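Local coordinates for protein diguanylate cyclase TpbB (PDB 4IOB) that catalyses the condensation of two GTP molecules into the second messenger cyclic-di-GMP through its cytosolic GGDEF domain, as part of a signalling module important in biofilm formation, at residues Leu28-Phe32 and Leu136-Asp141. Residues are numbered along the deposited sequence; the frame is centred on the assembly and turned at random.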
loop_
_atom_site.group_PDB
_atom_site.type_symbol
_atom_site.label_atom_id
_atom_site.label_comp_id
_atom_site.label_asym_id
_atom_site.label_seq_id
_atom_site.Cartn_x
_atom_site.Cartn_y
_atom_site.Cartn_z
ATOM N N LEU A 28 7.579 -11.664 6.436
ATOM C CA LEU A 28 6.555 -10.630 6.400
ATOM C C LEU A 28 6.946 -9.549 5.403
ATOM O O LEU A 28 8.128 -9.343 5.130
ATOM C CB LEU A 28 6.339 -10.024 7.789
ATOM C CG LEU A 28 7.397 -9.049 8.309
ATOM C CD1 LEU A 28 7.398 -7.773 7.482
ATOM C CD2 LEU A 28 7.143 -8.732 9.775
ATOM N N ALA A 29 5.948 -8.864 4.856
ATOM C CA ALA A 29 6.198 -7.830 3.865
ATOM C C ALA A 29 5.463 -6.538 4.199
ATOM O O ALA A 29 4.389 -6.555 4.800
ATOM C CB ALA A 29 5.808 -8.319 2.478
ATOM N N VAL A 30 6.060 -5.419 3.808
ATOM C CA VAL A 30 5.421 -4.121 3.935
ATOM C C VAL A 30 5.245 -3.522 2.549
ATOM O O VAL A 30 6.218 -3.329 1.816
ATOM C CB VAL A 30 6.254 -3.157 4.798
ATOM C CG1 VAL A 30 5.701 -1.744 4.698
ATOM C CG2 VAL A 30 6.282 -3.628 6.244
ATOM N N LEU A 31 3.998 -3.242 2.188
ATOM C CA LEU A 31 3.688 -2.638 0.901
ATOM C C LEU A 31 3.268 -1.188 1.083
ATOM O O LEU A 31 2.477 -0.866 1.969
ATOM C CB LEU A 31 2.563 -3.402 0.203
ATOM C CG LEU A 31 2.892 -4.696 -0.537
ATOM C CD1 LEU A 31 3.617 -5.681 0.364
ATOM C CD2 LEU A 31 1.613 -5.300 -1.099
ATOM N N PHE A 32 3.804 -0.319 0.235
ATOM C CA PHE A 32 3.420 1.085 0.207
ATOM C C PHE A 32 2.625 1.368 -1.053
ATOM O O PHE A 32 3.074 1.057 -2.157
ATOM C CB PHE A 32 4.663 1.963 0.193
ATOM C CG PHE A 32 5.026 2.525 1.531
ATOM C CD1 PHE A 32 4.945 3.887 1.760
ATOM C CD2 PHE A 32 5.451 1.698 2.554
ATOM C CE1 PHE A 32 5.283 4.417 2.989
ATOM C CE2 PHE A 32 5.790 2.221 3.788
ATOM C CZ PHE A 32 5.705 3.584 4.005
ATOM N N LEU A 136 12.529 -1.244 7.114
ATOM C CA LEU A 136 11.561 -1.935 6.269
ATOM C C LEU A 136 10.539 -0.953 5.705
ATOM O O LEU A 136 10.069 -1.109 4.579
ATOM C CB LEU A 136 10.859 -3.042 7.056
ATOM C CG LEU A 136 10.178 -4.134 6.229
ATOM C CD1 LEU A 136 11.179 -4.799 5.296
ATOM C CD2 LEU A 136 9.525 -5.162 7.140
ATOM N N LEU A 137 10.203 0.062 6.495
ATOM C CA LEU A 137 9.291 1.107 6.052
ATOM C C LEU A 137 9.990 2.024 5.054
ATOM O O LEU A 137 9.430 2.371 4.014
ATOM C CB LEU A 137 8.786 1.918 7.245
ATOM C CG LEU A 137 8.020 1.145 8.322
ATOM C CD1 LEU A 137 7.762 2.023 9.537
ATOM C CD2 LEU A 137 6.716 0.593 7.766
ATOM N N HIS A 138 11.219 2.410 5.382
ATOM C CA HIS A 138 12.014 3.275 4.518
ATOM C C HIS A 138 12.265 2.632 3.186
ATOM O O HIS A 138 12.264 3.303 2.153
ATOM C CB HIS A 138 13.335 3.626 5.192
ATOM C CG HIS A 138 14.290 4.386 4.303
ATOM N ND1 HIS A 138 14.135 5.694 4.024
ATOM C CD2 HIS A 138 15.442 3.976 3.633
ATOM C CE1 HIS A 138 15.130 6.101 3.215
ATOM N NE2 HIS A 138 15.930 5.049 2.977
ATOM N N ASP A 139 12.481 1.320 3.197
ATOM C CA ASP A 139 12.717 0.574 1.967
ATOM C C ASP A 139 11.469 0.545 1.091
ATOM O O ASP A 139 11.546 0.751 -0.120
ATOM C CB ASP A 139 13.178 -0.850 2.281
ATOM C CG ASP A 139 14.547 -0.889 2.932
ATOM O OD1 ASP A 139 15.145 0.191 3.125
ATOM O OD2 ASP A 139 15.026 -1.998 3.248
ATOM N N ALA A 140 10.321 0.287 1.709
ATOM C CA ALA A 140 9.055 0.275 0.988
ATOM C C ALA A 140 8.738 1.668 0.461
ATOM O O ALA A 140 8.074 1.823 -0.563
ATOM C CB ALA A 140 7.936 -0.222 1.889
ATOM N N ASP A 141 9.225 2.679 1.173
ATOM C CA ASP A 141 9.010 4.069 0.793
ATOM C C ASP A 141 9.826 4.420 -0.447
ATOM O O ASP A 141 9.303 4.988 -1.406
ATOM C CB ASP A 141 9.385 4.996 1.951
ATOM C CG ASP A 141 8.907 6.418 1.741
ATOM O OD1 ASP A 141 8.142 6.657 0.782
ATOM O OD2 ASP A 141 9.290 7.300 2.538
#
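Segment 28-32 of strand 27-35 and segment 136-141 of helix 133-150 run in broadly the same direction, their local axes 41° apart and 7.7 Å from each other at closest approach, and the backbones come nearest where Phe-32 faces Ala-140. Alternate strand residues supply the contact. At its start, CD1 of Leu-28 meets CD2 of Leu-136; CD2 of Leu-136 also lies 3.7 Å from CG2 of Val-30. Val-30 divides its two methyls: with CG1 anti to the backbone N (chi1 169°), that branch reaches Ala-140 CB, at 3.9 Å, and Leu-137 CD2, while CG2 is left to Leu-136. Farther along, the Phe-32 ring lies against the helix backbone, with the amide N of Asp-141 4.1 Å above its centre and CB of Ala-140 approaching obliquely near CD2. Asp-141 N is hydrogen-bonded to Leu-137 O (2.9 Å) within the helix. Helix 133-150 thus packs on the face of the central GGDEF sheet formed here by strand 27-35 and its antiparallel neighbour 119-126, whose Ala-124 touches Leu-136 and Ala-140; Leu-14 of helix 7-23 touches both Val-30 and Leu-137, extending the apolar layer. No hydrogen bond links the two segments; their cohesion is apolar and van der Waals, and the small side chain of Ala-140 probably helps the ring approach the helix backbone.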